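SAM-dependent O-methyltransferase (PDB 1O54) probably uses S-adenosyl-L-methionine to methylate N1 of adenosine 58 in tRNA, working as a homotetramer built from two dimers. Local coordinates at residues Glu144-Glu147 and Glu148-Lys151; Val189-Pro192 and Trp193-Ile196. All coordinates share one frame; numbering follows the deposited sequence. Where two conformers were deposited one is given.

Interaction 1: Glu144-Glu147 and Glu148-Lys151; sequences EKRE and EFAK
Glu144 OE2 is gripped twice by Arg146, and Glu144 CD lies 3.9 Å from Phe149 CB, so acid, arginine and ring form one cluster. Arg146 NE donates to OE2 from above the carboxylate plane at 2.8 Å, and the backbone Arg146 N donates onto its anti lone pair. With Arg146 NH2 bonded to Glu144 OE1 (2.9 Å), NE completes a two-nitrogen, side-on salt bridge that holds the guanidinium against rotation. A bend at chi3 (-63°) turns the arginine back toward this acid. One guanidinium face lies against Phe149, planes 26° apart, in an offset cation-pi stack with Arg146 NH1 3.4 Å from Phe149 CE2. A flat cation suits the place, serving carboxylate with edge and ring with face. Arg146 also N-caps helix 147-159: Ala150 N bonds to Arg146 O at 2.9 Å. Glu144 CG comes within 3.6 Å of Ala150 N, and the small Ala150 methyl leaves room for it. The side chains of Glu147 and Lys151, one helical turn apart, lie side by side, pointing the same way; Glu147 OE2 and Lys151 NZ, 4.3 Å apart, are beyond a salt bridge. Glu144 OE1 also accepts from Val121 N and Gly122 N of the glycine-rich loop. An acid after the second parallel strand, here predicted to bind S-adenosyl-L-methionine, is characteristic of the class I, Rossmann-like methyltransferase fold.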
ATOM      1  N   GLU A 144     -13.934   3.653  31.727  1.00 22.56           N
ATOM      2  CA  GLU A 144     -12.861   2.692  31.906  1.00 23.72           C
ATOM      3  C   GLU A 144     -13.033   1.992  33.211  1.00 25.51           C
ATOM      4  O   GLU A 144     -12.667   2.536  34.242  1.00 26.29           O
ATOM      5  CB  GLU A 144     -11.525   3.388  31.890  1.00 23.44           C
ATOM      6  CG  GLU A 144     -10.330   2.481  32.104  1.00 24.61           C
ATOM      7  CD  GLU A 144     -10.270   1.379  31.094  1.00 24.93           C
ATOM      8  OE1 GLU A 144      -9.811   1.630  29.942  1.00 25.79           O
ATOM      9  OE2 GLU A 144     -10.714   0.260  31.440  1.00 26.53           O
ATOM     10  N   LYS A 145     -13.579   0.796  33.141  1.00 26.16           N
ATOM     11  CA  LYS A 145     -13.833  -0.026  34.331  1.00 28.28           C
ATOM     12  C   LYS A 145     -12.549  -0.571  34.978  1.00 27.97           C
ATOM     13  O   LYS A 145     -12.573  -0.996  36.132  1.00 28.86           O
ATOM     14  CB  LYS A 145     -14.758  -1.199  33.964  1.00 29.16           C
ATOM     15  CG  LYS A 145     -14.166  -2.175  32.943  1.00 31.92           C
ATOM     16  CD  LYS A 145     -15.136  -3.304  32.615  1.00 37.74           C
ATOM     17  CE  LYS A 145     -14.643  -4.101  31.427  1.00 39.15           C
ATOM     18  NZ  LYS A 145     -15.507  -5.296  31.143  1.00 41.46           N
ATOM     19  N   ARG A 146     -11.445  -0.596  34.238  1.00 26.96           N
ATOM     20  CA  ARG A 146     -10.165  -1.061  34.792  1.00 27.35           C
ATOM     21  C   ARG A 146      -9.488   0.062  35.566  1.00 27.69           C
ATOM     22  O   ARG A 146      -8.946   0.984  34.984  1.00 27.64           O
ATOM     23  CB  ARG A 146      -9.248  -1.585  33.693  1.00 28.25           C
ATOM     24  CG  ARG A 146      -9.807  -2.741  32.891  1.00 28.93           C
ATOM     25  CD  ARG A 146      -9.006  -3.012  31.623  1.00 32.04           C
ATOM     26  NE  ARG A 146      -9.060  -1.864  30.701  1.00 32.82           N
ATOM     27  CZ  ARG A 146      -8.269  -1.717  29.643  1.00 37.06           C
ATOM     28  NH1 ARG A 146      -7.376  -2.648  29.327  1.00 37.61           N
ATOM     29  NH2 ARG A 146      -8.396  -0.649  28.872  1.00 36.74           N
ATOM     30  N   GLU A 147      -9.541  -0.016  36.893  1.00 27.28           N
ATOM     31  CA  GLU A 147      -9.003   1.049  37.748  1.00 28.04           C
ATOM     32  C   GLU A 147      -7.570   1.426  37.400  1.00 27.44           C
ATOM     33  O   GLU A 147      -7.207   2.610  37.399  1.00 26.83           O
ATOM     34  CB  GLU A 147      -9.081   0.645  39.246  1.00 28.15           C
ATOM     35  CG  GLU A 147      -8.396   1.643  40.169  1.00 31.06           C
ATOM     36  CD  GLU A 147      -8.609   1.345  41.650  1.00 35.04           C
ATOM     37  OE1 GLU A 147      -9.138   0.262  41.967  1.00 35.67           O
ATOM     38  OE2 GLU A 147      -8.238   2.208  42.486  1.00 37.87           O
ATOM     39  N   GLU A 148      -6.722   0.430  37.144  1.00 28.02           N
ATOM     40  CA  GLU A 148      -5.318   0.744  36.833  1.00 28.54           C
ATOM     41  C   GLU A 148      -5.177   1.614  35.578  1.00 27.52           C
ATOM     42  O   GLU A 148      -4.351   2.523  35.546  1.00 27.31           O
ATOM     43  CB  GLU A 148      -4.439  -0.511  36.755  1.00 30.01           C
ATOM     44  CG  GLU A 148      -4.661  -1.461  35.594  0.65 32.44           C
ATOM     45  CD  GLU A 148      -3.495  -2.433  35.431  0.65 36.85           C
ATOM     46  OE1 GLU A 148      -2.772  -2.365  34.408  0.65 38.82           O
ATOM     47  OE2 GLU A 148      -3.261  -3.243  36.350  0.65 40.22           O
ATOM     48  N   PHE A 149      -5.990   1.346  34.573  1.00 26.10           N
ATOM     49  CA  PHE A 149      -5.968   2.190  33.361  1.00 26.12           C
ATOM     50  C   PHE A 149      -6.693   3.520  33.583  1.00 25.56           C
ATOM     51  O   PHE A 149      -6.283   4.532  33.034  1.00 24.42           O
ATOM     52  CB  PHE A 149      -6.534   1.449  32.156  1.00 26.88           C
ATOM     53  CG  PHE A 149      -5.643   0.350  31.673  1.00 29.82           C
ATOM     54  CD1 PHE A 149      -4.523   0.630  30.902  1.00 34.04           C
ATOM     55  CD2 PHE A 149      -5.879  -0.959  32.051  1.00 34.66           C
ATOM     56  CE1 PHE A 149      -3.666  -0.410  30.492  1.00 34.07           C
ATOM     57  CE2 PHE A 149      -5.018  -1.994  31.647  1.00 35.11           C
ATOM     58  CZ  PHE A 149      -3.935  -1.711  30.870  1.00 34.21           C
ATOM     59  N   ALA A 150      -7.757   3.546  34.391  1.00 24.76           N
ATOM     60  CA  ALA A 150      -8.391   4.822  34.713  1.00 24.60           C
ATOM     61  C   ALA A 150      -7.364   5.768  35.325  1.00 24.93           C
ATOM     62  O   ALA A 150      -7.292   6.938  34.989  1.00 24.78           O
ATOM     63  CB  ALA A 150      -9.576   4.639  35.622  1.00 25.24           C
ATOM     64  N   LYS A 151      -6.522   5.231  36.202  1.00 24.47           N
ATOM     65  CA  LYS A 151      -5.546   6.072  36.906  1.00 26.14           C
ATOM     66  C   LYS A 151      -4.380   6.427  35.992  1.00 25.20           C
ATOM     67  O   LYS A 151      -3.880   7.553  36.039  1.00 24.63           O
ATOM     68  CB  LYS A 151      -5.121   5.409  38.235  1.00 26.73           C
ATOM     69  CG  LYS A 151      -6.297   5.352  39.254  1.00 30.64           C
ATOM     70  CD  LYS A 151      -5.888   5.024  40.663  1.00 37.23           C
ATOM     71  CE  LYS A 151      -7.080   5.082  41.668  1.00 39.96           C
ATOM     72  NZ  LYS A 151      -7.176   6.360  42.447  1.00 42.08           N
TER

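Interaction 2: Val189-Pro192 and Trp193-Ile196; sequences VPDP and WNYI
Two overlapping beta turns carry the chain from Asp191 to Tyr195, closed by Asn194 N to Asp191 O at 3.0 Å and by Tyr195 N to Pro192 O at 2.9 Å. They follow strand 182-187, the fourth parallel strand of the Rossmann-like sheet, at the position where class I methyltransferases carry motif IV. Pro192 suits the second place of the first turn, since its ring fixes phi near the value needed and it has no N-H to satisfy. Trp193 has CG between the backbone N and the carbonyl carbon (chi1 50°), which folds the indole back over the chain before it. Asp191 CA sits over one face in a CH-pi contact, 3.8 Å from the centroid of the six-membered ring of Trp193, while Pro192 CD packs against Trp193 CZ3. The broad indole and Pro192 also touch Thr222 of helix 216-228, joining the loop to that helix. Val189 CG2 packs against Tyr195 CD1, and Tyr195 reaches Ile173 and Ser174 beyond. The Asp191 carboxylate serves Asn194 with one oxygen and the Tyr195 ring edge with the other. Asn194 ND2 bonds at 2.8 Å to the anti side of Asp191 OD2, which lies in the amide plane and helps to set the amide's rotation. Asp191 OD1 lies at the edge of the Tyr195 ring, 3.5 Å from Tyr195 CE1, with carboxylate and ring planes 87° apart. Two waters complete the link: one donates to Asp191 OD1 at 2.6 Å, the other to Asp191 OD2, and both are hydrogen-bonded to Tyr195 OH.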
ATOM      1  N   VAL A 189     -12.812  -1.920  22.436  1.00 24.28           N
ATOM      2  CA  VAL A 189     -12.995  -3.002  23.424  1.00 25.17           C
ATOM      3  C   VAL A 189     -12.700  -4.298  22.685  1.00 26.74           C
ATOM      4  O   VAL A 189     -12.657  -4.305  21.455  1.00 25.73           O
ATOM      5  CB  VAL A 189     -14.416  -3.047  24.006  1.00 25.77           C
ATOM      6  CG1 VAL A 189     -14.748  -1.767  24.778  1.00 27.43           C
ATOM      7  CG2 VAL A 189     -15.430  -3.240  22.924  1.00 25.55           C
ATOM      8  N   PRO A 190     -12.455  -5.400  23.392  1.00 28.60           N
ATOM      9  CA  PRO A 190     -12.163  -6.646  22.678  1.00 29.38           C
ATOM     10  C   PRO A 190     -13.337  -7.167  21.820  1.00 29.27           C
ATOM     11  O   PRO A 190     -13.133  -7.919  20.859  1.00 31.02           O
ATOM     12  CB  PRO A 190     -11.845  -7.630  23.821  1.00 29.90           C
ATOM     13  CG  PRO A 190     -11.524  -6.770  25.008  1.00 30.79           C
ATOM     14  CD  PRO A 190     -12.378  -5.549  24.857  1.00 29.27           C
ATOM     15  N   ASP A 191     -14.563  -6.805  22.189  1.00 28.44           N
ATOM     16  CA  ASP A 191     -15.758  -7.418  21.634  1.00 27.41           C
ATOM     17  C   ASP A 191     -16.813  -6.367  21.333  1.00 26.94           C
ATOM     18  O   ASP A 191     -17.880  -6.333  21.957  1.00 25.90           O
ATOM     19  CB  ASP A 191     -16.289  -8.504  22.571  1.00 28.56           C
ATOM     20  CG  ASP A 191     -16.591  -7.998  23.969  1.00 29.19           C
ATOM     21  OD1 ASP A 191     -15.930  -7.045  24.435  1.00 28.01           O
ATOM     22  OD2 ASP A 191     -17.505  -8.521  24.651  1.00 32.34           O
ATOM     23  N   PRO A 192     -16.497  -5.472  20.399  1.00 26.78           N
ATOM     24  CA  PRO A 192     -17.380  -4.329  20.134  1.00 25.96           C
ATOM     25  C   PRO A 192     -18.821  -4.686  19.773  1.00 26.04           C
ATOM     26  O   PRO A 192     -19.730  -3.957  20.145  1.00 25.50           O
ATOM     27  CB  PRO A 192     -16.653  -3.578  19.000  1.00 27.04           C
ATOM     28  CG  PRO A 192     -15.758  -4.639  18.375  1.00 27.26           C
ATOM     29  CD  PRO A 192     -15.274  -5.431  19.561  1.00 27.20           C
ATOM     30  N   TRP A 193     -19.042  -5.822  19.105  1.00 25.58           N
ATOM     31  CA  TRP A 193     -20.397  -6.275  18.763  1.00 26.63           C
ATOM     32  C   TRP A 193     -21.336  -6.408  19.982  1.00 27.23           C
ATOM     33  O   TRP A 193     -22.569  -6.278  19.866  1.00 30.32           O
ATOM     34  CB  TRP A 193     -20.341  -7.595  17.984  1.00 27.28           C
ATOM     35  CG  TRP A 193     -19.509  -8.612  18.635  1.00 26.89           C
ATOM     36  CD1 TRP A 193     -19.930  -9.536  19.546  1.00 28.60           C
ATOM     37  CD2 TRP A 193     -18.101  -8.833  18.459  1.00 29.45           C
ATOM     38  NE1 TRP A 193     -18.866 -10.293  19.971  1.00 28.62           N
ATOM     39  CE2 TRP A 193     -17.734  -9.887  19.316  1.00 28.36           C
ATOM     40  CE3 TRP A 193     -17.101  -8.225  17.687  1.00 29.33           C
ATOM     41  CZ2 TRP A 193     -16.421 -10.356  19.413  1.00 30.44           C
ATOM     42  CZ3 TRP A 193     -15.808  -8.691  17.774  1.00 30.92           C
ATOM     43  CH2 TRP A 193     -15.470  -9.750  18.635  1.00 30.98           C
ATOM     44  N   ASN A 194     -20.776  -6.635  21.164  1.00 26.98           N
ATOM     45  CA  ASN A 194     -21.582  -6.738  22.367  1.00 26.81           C
ATOM     46  C   ASN A 194     -22.033  -5.400  22.965  1.00 27.30           C
ATOM     47  O   ASN A 194     -22.783  -5.391  23.935  1.00 27.70           O
ATOM     48  CB  ASN A 194     -20.842  -7.560  23.423  1.00 27.35           C
ATOM     49  CG  ASN A 194     -20.790  -9.033  23.069  1.00 28.09           C
ATOM     50  OD1 ASN A 194     -21.699  -9.558  22.429  1.00 28.31           O
ATOM     51  ND2 ASN A 194     -19.722  -9.695  23.457  1.00 30.62           N
ATOM     52  N   TYR A 195     -21.569  -4.284  22.404  1.00 26.28           N
ATOM     53  CA  TYR A 195     -21.881  -2.960  22.939  1.00 26.33           C
ATOM     54  C   TYR A 195     -22.551  -1.993  21.959  1.00 25.96           C
ATOM     55  O   TYR A 195     -22.916  -0.874  22.354  1.00 25.34           O
ATOM     56  CB  TYR A 195     -20.607  -2.356  23.496  1.00 26.66           C
ATOM     57  CG  TYR A 195     -20.049  -3.215  24.602  1.00 28.94           C
ATOM     58  CD1 TYR A 195     -18.990  -4.095  24.367  1.00 29.56           C
ATOM     59  CD2 TYR A 195     -20.620  -3.201  25.866  1.00 32.93           C
ATOM     60  CE1 TYR A 195     -18.492  -4.877  25.352  1.00 33.47           C
ATOM     61  CE2 TYR A 195     -20.135  -4.001  26.861  1.00 34.45           C
ATOM     62  CZ  TYR A 195     -19.066  -4.836  26.612  1.00 36.76           C
ATOM     63  OH  TYR A 195     -18.598  -5.641  27.645  1.00 40.25           O
ATOM     64  N   ILE A 196     -22.761  -2.426  20.725  1.00 25.96           N
ATOM     65  CA  ILE A 196     -23.273  -1.528  19.681  1.00 27.41           C
ATOM     66  C   ILE A 196     -24.666  -0.985  20.019  1.00 26.83           C
ATOM     67  O   ILE A 196     -24.938   0.187  19.762  1.00 26.18           O
ATOM     68  CB  ILE A 196     -23.308  -2.219  18.309  1.00 28.15           C
ATOM     69  CG1 ILE A 196     -21.935  -2.733  17.884  1.00 31.82           C
ATOM     70  CG2 ILE A 196     -23.855  -1.275  17.242  1.00 30.76           C
ATOM     71  CD1 ILE A 196     -20.872  -1.743  17.879  1.00 33.24           C
TER
HETATM   72  O   HOH W   1     -18.289  -8.091  27.145  1.00 44.49           O
HETATM   73  O   HOH W   2     -15.663  -6.032  26.833  1.00 45.81           O

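How the interactions relate
Interaction 1 closes before interaction 2 opens, and both lie in the Rossmann-like domain. Each begins just beyond the carboxyl end of a parallel strand, 139-143 for the first and 182-187 for the second; these two strands pair with strand 115-119, which runs between them. The centres are 18 Å apart, and the nearest atoms come to about 5 Å without touching. Interaction 1 includes the first turn of helix 147-159, whereas interaction 2 ends as helix 196-202 begins. Around them gather the residues predicted to bind S-adenosyl-L-methionine: Glu144 belongs to interaction 1, Asp188 immediately precedes interaction 2, and the side chain of Asp172 is about 5 Å from that of Tyr195. The two loops therefore probably border one cofactor cleft.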